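Side-chain contacts in oxidoreductase (Methanosarcina mazei, PDB 3KA7), which binds flavin-adenine dinucleotide and probably works as a flavin-dependent oxidoreductase of the amine oxidoreductase family: residues A[8-11]-A[12-16]; A[136-139]-A[140-144]; A[332-336]-A[337-341]. All coordinates share one frame; numbering follows the deposited sequence.

Interaction 1. Residues A[8-11]-A[12-16]. With FAD (flavin-adenine dinucleotide), chain B.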
ATOM      1  N   ALA A   8     -14.199   8.088   1.246  1.00  9.58           N
ATOM      2  CA  ALA A   8     -14.479   6.865   0.501  1.00  9.66           C
ATOM      3  C   ALA A   8     -13.212   6.217  -0.028  1.00  9.12           C
ATOM      4  O   ALA A   8     -13.192   5.740  -1.150  1.00  9.41           O
ATOM      5  CB  ALA A   8     -15.463   7.136  -0.647  1.00 10.41           C
ATOM      6  N   GLY A   9     -12.160   6.188   0.785  1.00  9.07           N
ATOM      7  CA  GLY A   9     -10.985   5.408   0.433  1.00  9.05           C
ATOM      8  C   GLY A   9     -11.295   3.939   0.637  1.00  9.04           C
ATOM      9  O   GLY A   9     -12.369   3.584   1.106  1.00  8.93           O
ATOM     10  N   LEU A  10     -10.336   3.077   0.333  1.00  8.95           N
ATOM     11  CA  LEU A  10     -10.567   1.651   0.480  1.00  9.35           C
ATOM     12  C   LEU A  10     -11.003   1.295   1.906  1.00  9.89           C
ATOM     13  O   LEU A  10     -11.948   0.524   2.103  1.00  9.60           O
ATOM     14  CB  LEU A  10      -9.312   0.878   0.074  1.00  9.48           C
ATOM     15  CG  LEU A  10      -9.385  -0.638   0.248  1.00 10.03           C
ATOM     16  CD1 LEU A  10     -10.425  -1.243  -0.697  1.00 11.90           C
ATOM     17  CD2 LEU A  10      -8.011  -1.228   0.018  1.00 11.25           C
ATOM     18  N   GLY A  11     -10.316   1.841   2.904  1.00  9.13           N
ATOM     19  CA  GLY A  11     -10.701   1.599   4.296  1.00  9.73           C
ATOM     20  C   GLY A  11     -12.147   1.974   4.604  1.00  9.89           C
ATOM     21  O   GLY A  11     -12.873   1.215   5.255  1.00  9.54           O
ATOM     22  N   GLY A  12     -12.565   3.155   4.153  1.00  9.56           N
ATOM     23  CA  GLY A  12     -13.913   3.634   4.406  1.00  9.93           C
ATOM     24  C   GLY A  12     -14.970   2.786   3.727  1.00 10.16           C
ATOM     25  O   GLY A  12     -16.029   2.507   4.314  1.00 10.11           O
ATOM     26  N   LEU A  13     -14.681   2.367   2.497  1.00 10.01           N
ATOM     27  CA  LEU A  13     -15.613   1.525   1.734  1.00 10.06           C
ATOM     28  C   LEU A  13     -15.702   0.103   2.290  1.00  9.86           C
ATOM     29  O   LEU A  13     -16.796  -0.466   2.368  1.00  9.58           O
ATOM     30  CB  LEU A  13     -15.241   1.497   0.259  1.00  9.76           C
ATOM     31  CG  LEU A  13     -15.364   2.844  -0.463  1.00 11.00           C
ATOM     32  CD1 LEU A  13     -14.821   2.739  -1.883  1.00 12.54           C
ATOM     33  CD2 LEU A  13     -16.800   3.335  -0.469  1.00 13.24           C
ATOM     34  N   LEU A  14     -14.564  -0.475   2.678  1.00  9.03           N
ATOM     35  CA  LEU A  14     -14.595  -1.742   3.424  1.00  9.67           C
ATOM     36  C   LEU A  14     -15.464  -1.644   4.672  1.00  9.87           C
ATOM     37  O   LEU A  14     -16.280  -2.533   4.955  1.00  9.67           O
ATOM     38  CB  LEU A  14     -13.181  -2.172   3.825  1.00  9.39           C
ATOM     39  CG  LEU A  14     -12.251  -2.576   2.677  1.00  9.24           C
ATOM     40  CD1 LEU A  14     -10.854  -2.812   3.248  1.00  7.99           C
ATOM     41  CD2 LEU A  14     -12.759  -3.834   1.984  1.00 10.63           C
ATOM     42  N   SER A  15     -15.276  -0.569   5.431  1.00  9.52           N
ATOM     43  CA  SER A  15     -16.075  -0.321   6.633  1.00 10.06           C
ATOM     44  C   SER A  15     -17.553  -0.192   6.313  1.00 10.14           C
ATOM     45  O   SER A  15     -18.403  -0.807   6.972  1.00 10.37           O
ATOM     46  CB  SER A  15     -15.598   0.953   7.316  1.00  9.59           C
ATOM     47  OG  SER A  15     -14.277   0.783   7.786  1.00 10.31           O
ATOM     48  N   ALA A  16     -17.860   0.606   5.300  1.00 10.17           N
ATOM     49  CA  ALA A  16     -19.260   0.832   4.923  1.00 11.04           C
ATOM     50  C   ALA A  16     -19.925  -0.462   4.468  1.00 11.23           C
ATOM     51  O   ALA A  16     -21.093  -0.740   4.826  1.00 11.36           O
ATOM     52  CB  ALA A  16     -19.351   1.904   3.834  1.00 11.21           C
TER
HETATM   53  PA  FAD B 500      -7.375   6.938   1.211  1.00  9.21           P
HETATM   54  O1A FAD B 500      -6.375   7.800   1.936  1.00 10.01           O
HETATM   55  O2A FAD B 500      -6.963   6.422  -0.148  1.00  9.81           O
HETATM   56  O5B FAD B 500      -8.753   7.747   1.058  1.00  7.97           O
HETATM   57  C5B FAD B 500      -9.061   8.797   1.967  1.00  5.76           C
HETATM   58  C4B FAD B 500     -10.287   9.481   1.351  1.00  7.06           C
HETATM   59  O4B FAD B 500     -10.785  10.500   2.195  1.00  8.95           O
HETATM   60  C3B FAD B 500      -9.933  10.128   0.010  1.00  9.09           C
HETATM   61  O3B FAD B 500     -10.797   9.653  -1.011  1.00  9.76           O
HETATM   62  C2B FAD B 500     -10.132  11.624   0.265  1.00  9.94           C
HETATM   63  O2B FAD B 500     -10.584  12.327  -0.877  1.00 11.67           O
HETATM   64  C1B FAD B 500     -11.147  11.628   1.402  1.00  8.38           C
HETATM   65  N9A FAD B 500     -11.100  12.808   2.275  1.00 11.42           N
HETATM   66  C8A FAD B 500     -10.008  13.475   2.792  1.00 11.21           C
HETATM   67  N7A FAD B 500     -10.466  14.472   3.604  1.00  9.24           N
HETATM   68  C5A FAD B 500     -11.826  14.427   3.594  1.00 11.05           C
HETATM   69  C6A FAD B 500     -12.799  15.202   4.207  1.00 11.31           C
HETATM   70  N6A FAD B 500     -12.452  16.139   5.085  1.00 10.28           N
HETATM   71  N1A FAD B 500     -14.129  14.902   3.995  1.00 11.04           N
HETATM   72  C2A FAD B 500     -14.504  13.856   3.177  1.00 12.03           C
HETATM   73  N3A FAD B 500     -13.537  13.089   2.562  1.00 11.10           N
HETATM   74  C4A FAD B 500     -12.228  13.387   2.773  1.00 11.07           C
HETATM   75  N1  FAD B 500      -1.284  -0.657  -1.972  1.00 11.04           N
HETATM   76  C2  FAD B 500      -1.371  -1.983  -2.359  1.00 13.56           C
HETATM   77  O2  FAD B 500      -1.972  -2.795  -1.644  1.00 12.33           O
HETATM   78  N3  FAD B 500      -0.756  -2.389  -3.534  1.00 13.03           N
HETATM   79  C4  FAD B 500      -0.059  -1.485  -4.318  1.00 14.43           C
HETATM   80  O4  FAD B 500       0.489  -1.839  -5.363  1.00 16.98           O
HETATM   81  C4X FAD B 500       0.034  -0.157  -3.928  1.00 12.76           C
HETATM   82  N5  FAD B 500       0.748   0.749  -4.700  1.00 13.49           N
HETATM   83  C5X FAD B 500       0.817   2.074  -4.303  1.00 12.24           C
HETATM   84  C6  FAD B 500       1.517   3.001  -5.076  1.00 14.64           C
HETATM   85  C7  FAD B 500       1.572   4.335  -4.692  1.00 13.95           C
HETATM   86  C7M FAD B 500       2.339   5.314  -5.546  1.00 15.35           C
HETATM   87  C8  FAD B 500       0.928   4.732  -3.527  1.00 12.91           C
HETATM   88  C8M FAD B 500       0.970   6.162  -3.073  1.00 15.59           C
HETATM   89  C9  FAD B 500       0.237   3.808  -2.746  1.00 11.82           C
HETATM   90  C9A FAD B 500       0.174   2.475  -3.138  1.00 11.14           C
HETATM   91  N10 FAD B 500      -0.514   1.552  -2.361  1.00 10.60           N
HETATM   92  C10 FAD B 500      -0.592   0.244  -2.754  1.00 11.21           C
HETATM   93  C1' FAD B 500      -1.131   1.938  -1.057  1.00  7.30           C
HETATM   94  C2' FAD B 500      -2.634   2.156  -1.267  1.00  8.89           C
HETATM   95  O2' FAD B 500      -2.840   2.946  -2.436  1.00  9.31           O
HETATM   96  C3' FAD B 500      -3.211   2.853  -0.038  1.00  9.53           C
HETATM   97  O3' FAD B 500      -2.734   2.203   1.134  1.00  9.56           O
HETATM   98  C4' FAD B 500      -4.735   2.888   0.042  1.00  8.47           C
HETATM   99  O4' FAD B 500      -5.324   3.318  -1.168  1.00  8.97           O
HETATM  100  C5' FAD B 500      -5.092   3.895   1.130  1.00  8.81           C
HETATM  101  O5' FAD B 500      -6.455   3.723   1.428  1.00  7.02           O
HETATM  102  P   FAD B 500      -7.093   4.439   2.694  1.00  9.21           P
HETATM  103  O1P FAD B 500      -8.142   3.531   3.288  1.00  8.46           O
HETATM  104  O2P FAD B 500      -6.040   4.923   3.670  1.00  8.08           O
HETATM  105  O3P FAD B 500      -7.887   5.724   2.138  1.00 10.29           O

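Interaction 2. Residues A[136-139]-A[140-144]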
ATOM      1  N   SER A 136      16.067  -4.701  15.957  1.00 14.90           N
ATOM      2  CA  SER A 136      16.946  -3.929  15.078  1.00 14.37           C
ATOM      3  C   SER A 136      16.255  -3.744  13.741  1.00 13.78           C
ATOM      4  O   SER A 136      15.202  -4.323  13.509  1.00 13.05           O
ATOM      5  CB  SER A 136      18.275  -4.648  14.853  1.00 14.89           C
ATOM      6  OG  SER A 136      18.096  -5.837  14.102  1.00 17.32           O
ATOM      7  N   SER A 137      16.851  -2.946  12.858  1.00 12.45           N
ATOM      8  CA  SER A 137      16.309  -2.831  11.517  1.00 12.05           C
ATOM      9  C   SER A 137      16.618  -4.113  10.760  1.00 11.32           C
ATOM     10  O   SER A 137      17.501  -4.888  11.146  1.00 10.37           O
ATOM     11  CB  SER A 137      16.920  -1.646  10.774  1.00 12.20           C
ATOM     12  OG  SER A 137      18.281  -1.882  10.469  1.00 12.25           O
ATOM     13  N   LEU A 138      15.896  -4.320   9.666  1.00 10.69           N
ATOM     14  CA  LEU A 138      16.137  -5.461   8.804  1.00 10.60           C
ATOM     15  C   LEU A 138      17.577  -5.439   8.326  1.00 10.62           C
ATOM     16  O   LEU A 138      18.246  -6.470   8.304  1.00 10.77           O
ATOM     17  CB  LEU A 138      15.194  -5.406   7.600  1.00  9.30           C
ATOM     18  CG  LEU A 138      15.441  -6.488   6.542  1.00  9.59           C
ATOM     19  CD1 LEU A 138      15.239  -7.901   7.114  1.00  8.33           C
ATOM     20  CD2 LEU A 138      14.575  -6.286   5.332  1.00  6.54           C
ATOM     21  N   GLN A 139      18.054  -4.267   7.913  1.00 11.10           N
ATOM     22  CA  GLN A 139      19.409  -4.172   7.369  1.00 12.16           C
ATOM     23  C   GLN A 139      20.424  -4.612   8.412  1.00 11.87           C
ATOM     24  O   GLN A 139      21.359  -5.366   8.114  1.00 12.24           O
ATOM     25  CB  GLN A 139      19.712  -2.743   6.940  1.00 12.65           C
ATOM     26  CG  GLN A 139      21.141  -2.562   6.438  1.00 15.40           C
ATOM     27  CD  GLN A 139      21.377  -1.188   5.836  1.00 18.71           C
ATOM     28  OE1 GLN A 139      20.772  -0.830   4.831  1.00 19.45           O
ATOM     29  NE2 GLN A 139      22.261  -0.416   6.452  1.00 21.75           N
ATOM     30  N   ALA A 140      20.237  -4.136   9.641  1.00 12.29           N
ATOM     31  CA  ALA A 140      21.158  -4.461  10.717  1.00 12.40           C
ATOM     32  C   ALA A 140      21.154  -5.962  10.959  1.00 12.00           C
ATOM     33  O   ALA A 140      22.215  -6.559  11.134  1.00 13.02           O
ATOM     34  CB  ALA A 140      20.797  -3.719  11.987  1.00 12.93           C
ATOM     35  N   TRP A 141      19.969  -6.571  10.989  1.00 11.70           N
ATOM     36  CA  TRP A 141      19.883  -8.028  11.182  1.00 11.37           C
ATOM     37  C   TRP A 141      20.559  -8.816  10.044  1.00 11.92           C
ATOM     38  O   TRP A 141      21.356  -9.723  10.292  1.00 11.88           O
ATOM     39  CB  TRP A 141      18.429  -8.495  11.397  1.00 10.86           C
ATOM     40  CG  TRP A 141      18.354  -9.957  11.586  1.00 10.90           C
ATOM     41  CD1 TRP A 141      18.560 -10.654  12.748  1.00 10.94           C
ATOM     42  CD2 TRP A 141      18.085 -10.935  10.576  1.00 10.56           C
ATOM     43  NE1 TRP A 141      18.432 -12.005  12.517  1.00 11.57           N
ATOM     44  CE2 TRP A 141      18.147 -12.204  11.193  1.00 10.94           C
ATOM     45  CE3 TRP A 141      17.787 -10.861   9.214  1.00 13.62           C
ATOM     46  CZ2 TRP A 141      17.926 -13.386  10.491  1.00 10.73           C
ATOM     47  CZ3 TRP A 141      17.573 -12.048   8.514  1.00 12.75           C
ATOM     48  CH2 TRP A 141      17.639 -13.288   9.160  1.00 12.35           C
ATOM     49  N   ILE A 142      20.262  -8.466   8.796  1.00 11.80           N
ATOM     50  CA  ILE A 142      20.872  -9.163   7.683  1.00 12.53           C
ATOM     51  C   ILE A 142      22.391  -9.130   7.831  1.00 13.54           C
ATOM     52  O   ILE A 142      23.052 -10.164   7.718  1.00 14.13           O
ATOM     53  CB  ILE A 142      20.498  -8.525   6.332  1.00 12.01           C
ATOM     54  CG1 ILE A 142      19.013  -8.771   6.040  1.00 10.68           C
ATOM     55  CG2 ILE A 142      21.368  -9.119   5.220  1.00 13.40           C
ATOM     56  CD1 ILE A 142      18.480  -7.974   4.841  1.00 11.18           C
ATOM     57  N   LYS A 143      22.922  -7.948   8.114  1.00 14.08           N
ATOM     58  CA  LYS A 143      24.373  -7.747   8.223  1.00 15.81           C
ATOM     59  C   LYS A 143      24.992  -8.609   9.324  1.00 16.34           C
ATOM     60  O   LYS A 143      26.158  -9.022   9.231  1.00 16.78           O
ATOM     61  CB  LYS A 143      24.693  -6.266   8.454  1.00 15.94           C
ATOM     62  CG  LYS A 143      24.514  -5.393   7.215  1.00 17.98           C
ATOM     63  CD  LYS A 143      25.034  -3.989   7.445  1.00 21.90           C
ATOM     64  CE  LYS A 143      24.838  -3.131   6.203  1.00 24.38           C
ATOM     65  NZ  LYS A 143      25.560  -1.829   6.325  1.00 27.11           N
ATOM     66  N   SER A 144      24.211  -8.885  10.361  1.00 16.29           N
ATOM     67  CA  SER A 144      24.684  -9.723  11.463  1.00 16.33           C
ATOM     68  C   SER A 144      24.758 -11.195  11.032  1.00 16.40           C
ATOM     69  O   SER A 144      25.432 -12.008  11.677  1.00 16.74           O
ATOM     70  CB  SER A 144      23.784  -9.555  12.695  1.00 16.44           C
ATOM     71  OG  SER A 144      22.540 -10.234  12.528  1.00 15.57           O
TER

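Interaction 3. Residues A[332-336]-A[337-341]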
ATOM      1  N   GLN A 332       9.680   4.108  -7.140  1.00  7.75           N
ATOM      2  CA  GLN A 332      10.895   4.418  -6.416  1.00  8.28           C
ATOM      3  C   GLN A 332      10.574   5.065  -5.068  1.00  7.85           C
ATOM      4  O   GLN A 332       9.785   6.015  -4.982  1.00  7.46           O
ATOM      5  CB  GLN A 332      11.830   5.292  -7.259  1.00  8.89           C
ATOM      6  CG  GLN A 332      11.263   6.664  -7.607  1.00 10.00           C
ATOM      7  CD  GLN A 332      12.078   7.391  -8.677  1.00 11.21           C
ATOM      8  OE1 GLN A 332      12.897   8.270  -8.365  1.00 12.04           O
ATOM      9  NE2 GLN A 332      11.847   7.042  -9.932  1.00 11.31           N
ATOM     10  N   TYR A 333      11.157   4.502  -4.016  1.00  7.36           N
ATOM     11  CA  TYR A 333      11.153   5.087  -2.690  1.00  7.68           C
ATOM     12  C   TYR A 333      11.729   6.502  -2.740  1.00  7.56           C
ATOM     13  O   TYR A 333      12.706   6.735  -3.435  1.00  7.75           O
ATOM     14  CB  TYR A 333      12.032   4.210  -1.781  1.00  8.04           C
ATOM     15  CG  TYR A 333      12.576   4.879  -0.534  1.00 10.72           C
ATOM     16  CD1 TYR A 333      11.764   5.096   0.566  1.00 12.86           C
ATOM     17  CD2 TYR A 333      13.909   5.283  -0.454  1.00 14.54           C
ATOM     18  CE1 TYR A 333      12.255   5.706   1.712  1.00 14.87           C
ATOM     19  CE2 TYR A 333      14.413   5.884   0.699  1.00 16.73           C
ATOM     20  CZ  TYR A 333      13.575   6.090   1.773  1.00 16.64           C
ATOM     21  OH  TYR A 333      14.040   6.679   2.931  1.00 20.02           O
ATOM     22  N   VAL A 334      11.115   7.432  -2.008  1.00  8.31           N
ATOM     23  CA  VAL A 334      11.683   8.773  -1.795  1.00  9.44           C
ATOM     24  C   VAL A 334      11.852   9.004  -0.297  1.00 10.03           C
ATOM     25  O   VAL A 334      10.889   8.893   0.469  1.00  9.52           O
ATOM     26  CB  VAL A 334      10.785   9.896  -2.403  1.00  9.46           C
ATOM     27  CG1 VAL A 334      11.340  11.286  -2.110  1.00 11.11           C
ATOM     28  CG2 VAL A 334      10.664   9.711  -3.895  1.00  9.52           C
ATOM     29  N   ALA A 335      13.079   9.309   0.111  1.00 11.39           N
ATOM     30  CA  ALA A 335      13.372   9.631   1.516  1.00 13.09           C
ATOM     31  C   ALA A 335      12.730  10.973   1.885  1.00 14.28           C
ATOM     32  O   ALA A 335      12.659  11.880   1.058  1.00 13.58           O
ATOM     33  CB  ALA A 335      14.880   9.684   1.715  1.00 13.04           C
ATOM     34  N   PRO A 336      12.249  11.105   3.135  1.00 15.80           N
ATOM     35  CA  PRO A 336      11.650  12.363   3.559  1.00 16.76           C
ATOM     36  C   PRO A 336      12.504  13.593   3.195  1.00 17.36           C
ATOM     37  O   PRO A 336      11.945  14.589   2.739  1.00 17.82           O
ATOM     38  CB  PRO A 336      11.519  12.191   5.075  1.00 17.26           C
ATOM     39  CG  PRO A 336      11.299  10.719   5.243  1.00 17.60           C
ATOM     40  CD  PRO A 336      12.161  10.064   4.177  1.00 16.46           C
ATOM     41  N   GLU A 337      13.831  13.505   3.344  1.00 18.21           N
ATOM     42  CA  GLU A 337      14.738  14.646   3.054  1.00 19.12           C
ATOM     43  C   GLU A 337      14.777  15.024   1.589  1.00 18.51           C
ATOM     44  O   GLU A 337      15.229  16.110   1.229  1.00 18.22           O
ATOM     45  CB  GLU A 337      16.191  14.329   3.416  1.00 19.94           C
ATOM     46  CG  GLU A 337      16.385  13.506   4.637  1.00 23.68           C
ATOM     47  CD  GLU A 337      16.159  12.051   4.358  1.00 24.94           C
ATOM     48  OE1 GLU A 337      17.091  11.381   3.852  1.00 27.07           O
ATOM     49  OE2 GLU A 337      15.049  11.590   4.659  1.00 27.20           O
ATOM     50  N   ASN A 338      14.351  14.100   0.735  1.00 17.63           N
ATOM     51  CA  ASN A 338      14.432  14.327  -0.694  1.00 16.85           C
ATOM     52  C   ASN A 338      13.091  14.720  -1.319  1.00 16.20           C
ATOM     53  O   ASN A 338      13.017  15.009  -2.507  1.00 16.22           O
ATOM     54  CB  ASN A 338      15.049  13.110  -1.387  1.00 16.82           C
ATOM     55  CG  ASN A 338      16.529  12.970  -1.087  1.00 18.33           C
ATOM     56  OD1 ASN A 338      17.241  13.975  -0.950  1.00 20.71           O
ATOM     57  ND2 ASN A 338      17.003  11.738  -0.978  1.00 16.95           N
ATOM     58  N   VAL A 339      12.037  14.759  -0.516  1.00 15.87           N
ATOM     59  CA  VAL A 339      10.748  15.222  -1.024  1.00 16.35           C
ATOM     60  C   VAL A 339      10.853  16.643  -1.582  1.00 16.48           C
ATOM     61  O   VAL A 339      10.176  16.993  -2.554  1.00 16.52           O
ATOM     62  CB  VAL A 339       9.634  15.142   0.050  1.00 15.91           C
ATOM     63  CG1 VAL A 339       8.393  15.860  -0.418  1.00 16.95           C
ATOM     64  CG2 VAL A 339       9.324  13.707   0.345  1.00 16.83           C
ATOM     65  N   LYS A 340      11.708  17.456  -0.965  1.00 16.64           N
ATOM     66  CA  LYS A 340      11.963  18.807  -1.458  1.00 17.66           C
ATOM     67  C   LYS A 340      12.734  18.792  -2.781  1.00 17.43           C
ATOM     68  O   LYS A 340      12.784  19.803  -3.485  1.00 17.67           O
ATOM     69  CB  LYS A 340      12.705  19.641  -0.397  1.00 17.75           C
ATOM     70  CG  LYS A 340      14.187  19.313  -0.247  1.00 19.36           C
ATOM     71  CD  LYS A 340      14.843  20.162   0.840  1.00 23.61           C
ATOM     72  CE  LYS A 340      14.328  19.750   2.210  1.00 25.98           C
ATOM     73  NZ  LYS A 340      15.115  20.336   3.346  1.00 30.38           N
ATOM     74  N   ASN A 341      13.315  17.638  -3.124  1.00 17.43           N
ATOM     75  CA  ASN A 341      14.125  17.489  -4.330  1.00 17.59           C
ATOM     76  C   ASN A 341      13.501  16.541  -5.363  1.00 17.26           C
ATOM     77  O   ASN A 341      14.221  15.759  -5.983  1.00 16.53           O
ATOM     78  CB  ASN A 341      15.518  16.932  -3.977  1.00 18.03           C
ATOM     79  CG  ASN A 341      16.258  17.771  -2.949  1.00 20.06           C
ATOM     80  OD1 ASN A 341      16.806  17.237  -1.978  1.00 22.94           O
ATOM     81  ND2 ASN A 341      16.294  19.077  -3.162  1.00 20.37           N
TER
HETATM   82  O   HOH W   1      15.304   9.572  -1.804  1.00 13.14           O
HETATM   83  O   HOH W   2      12.184  17.203   1.972  1.00 20.81           O

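Interaction 1. Residues A[8-11]-A[12-16]
Gly-11 O takes two hydrogen bonds from Ser-15, one from its backbone N and one from its hydroxyl, with OG 2.9 Å from Gly-11 O. The two donors reach the oxygen from opposite faces of the carbonyl plane. Ser-15 can do this because its OG stands beside its own backbone N (chi1 -65°), which turns the hydroxyl back along the helix. At its other end the same glycine faces the cofactor: Gly-11 N donates to FAD O1P at 2.8 Å, a bond bent to 150°. One turn of backbone bonding accompanies these, Leu-13 N to Gly-9 O and Leu-14 N to Leu-10 O.

Leu-10 and Leu-14 pack one helical turn apart. Leu-14 lays CG 3.2 Å from Leu-10 O, and its CD1 meets Leu-10 CG at 4.0 Å, the two leucines crossing at a slant. Leu-13 reaches back to the preceding loop, bringing CD2 to 4.0 Å from Ala-8 CB and CD1 against Ala-8 O. Helix 408-421 touches Leu-10, Leu-14 and Ser-15, while helix 195-208 packs on Leu-13 and Leu-14.

Gly-9 and Gly-12 belong to what is probably the GxGxxG turn of a Rossmann-type beta-alpha-beta unit. A CB on Gly-9 would fall about 2.1 Å from FAD O3P, and one on Gly-11 would also collide with the phosphate. Bare backbone here lets the pyrophosphate lie against the helix N-terminus, whose dipole probably helps to offset its charge.

Interaction 2. Residues A[136-139]-A[140-144]
Trp-141 N bonds to Ser-137 O, Ile-142 N to Leu-138 O and Lys-143 N to Gln-139 O, i to i+4 bonds that open helix 138-145 after an extended lead-in. Ser-137 is the N-cap: its OG, set between its backbone N and carbonyl carbon (chi1 70°), accepts from Ala-140 N at 3.1 Å with an N-H...O angle of 161°. Ser-136 adds a second hydroxyl, its OG donating to Ser-137 O at 3.2 Å, while its CB rests 3.9 Å from Ala-140 CB. An alanine in place of Ser-136 would remove that hydroxyl and would probably leave Ser-137 O held by Trp-141 N without its second donor.

This capped start also faces a helical cluster. Leu-138 CG meets Ile-142 CD1 at 3.8 Å on the buried side, where helix 149-163 packs against both residues, and Trp-141 makes an edge-to-face contact with Phe-176. Elsewhere on the helix Gln-139 and Lys-143 lie alongside each other with their chains extended in the same direction, Gln-139 CG 3.7 Å from Lys-143 CE; Gln-139 also touches Ser-167 and Asp-168.

Interaction 3. Residues A[332-336]-A[337-341]
Ala-335 O receives Asn-338 N at 2.8 Å, the donor lying well above the carbonyl plane and away from a lone pair. Val-339 N also leans on Ala-335 O, but weakly, and makes a straighter bond to Pro-336 O at 3.3 Å with an N-H...O angle of 158°. Again the donor stands above the plane. Pro-336 O has a further partner in a water that donates to it at 2.7 Å and accepts from Lys-340 N, bridging two backbone groups of the turn. A second water joins backbone to side chain, accepting from both Ala-335 N and Asn-338 ND2, each at 2.9 Å. Asn-338 can supply that amide because its CG lies beside its backbone N (chi1 -71°), swinging ND2 back toward Ala-335.

Glu-337 is bent at chi2 (80°), which folds its carboxylate over the start of the turn. OE2 lies 3.2 Å from Pro-336 N, but the proline nitrogen has no hydrogen to give, and the carboxylate's other approaches, to Pro-336 CD and Ala-335 CB, are to carbon. On the inner side Val-334 CG1 touches Val-339 CG2 at 4.0 Å, and strand 280-288 packs on both valines.

Strand 326-334 of the mixed sheet thus passes into helix 342-356 through a compact connection of three i to i+3 bonds: Asn-338 N to Ala-335 O, Val-339 N to Pro-336 O and Asn-341 N to Asn-338 O, a pattern of overlapping beta-turns.

In the fold
The three contacts show how the start of a helix, or the approach to one, is adapted to its surroundings. Interaction 1 is wholly buried, and its glycines present backbone to the FAD phosphates within the beta-alpha-beta unit. Interaction 2, also a helix N-terminus, is partly buried and lies away from the FAD site; there serine hydroxyls add to the backbone bonds of the first turn. Interaction 3 is a surface contact after a strand of the mixed sheet, relying on water bridges and short turns. No secondary-structure element is shared. The centres of 8-16 and 136-144 lie about 36 Å apart, and interaction 1 sits on the opposite side of the chain's centre from both others.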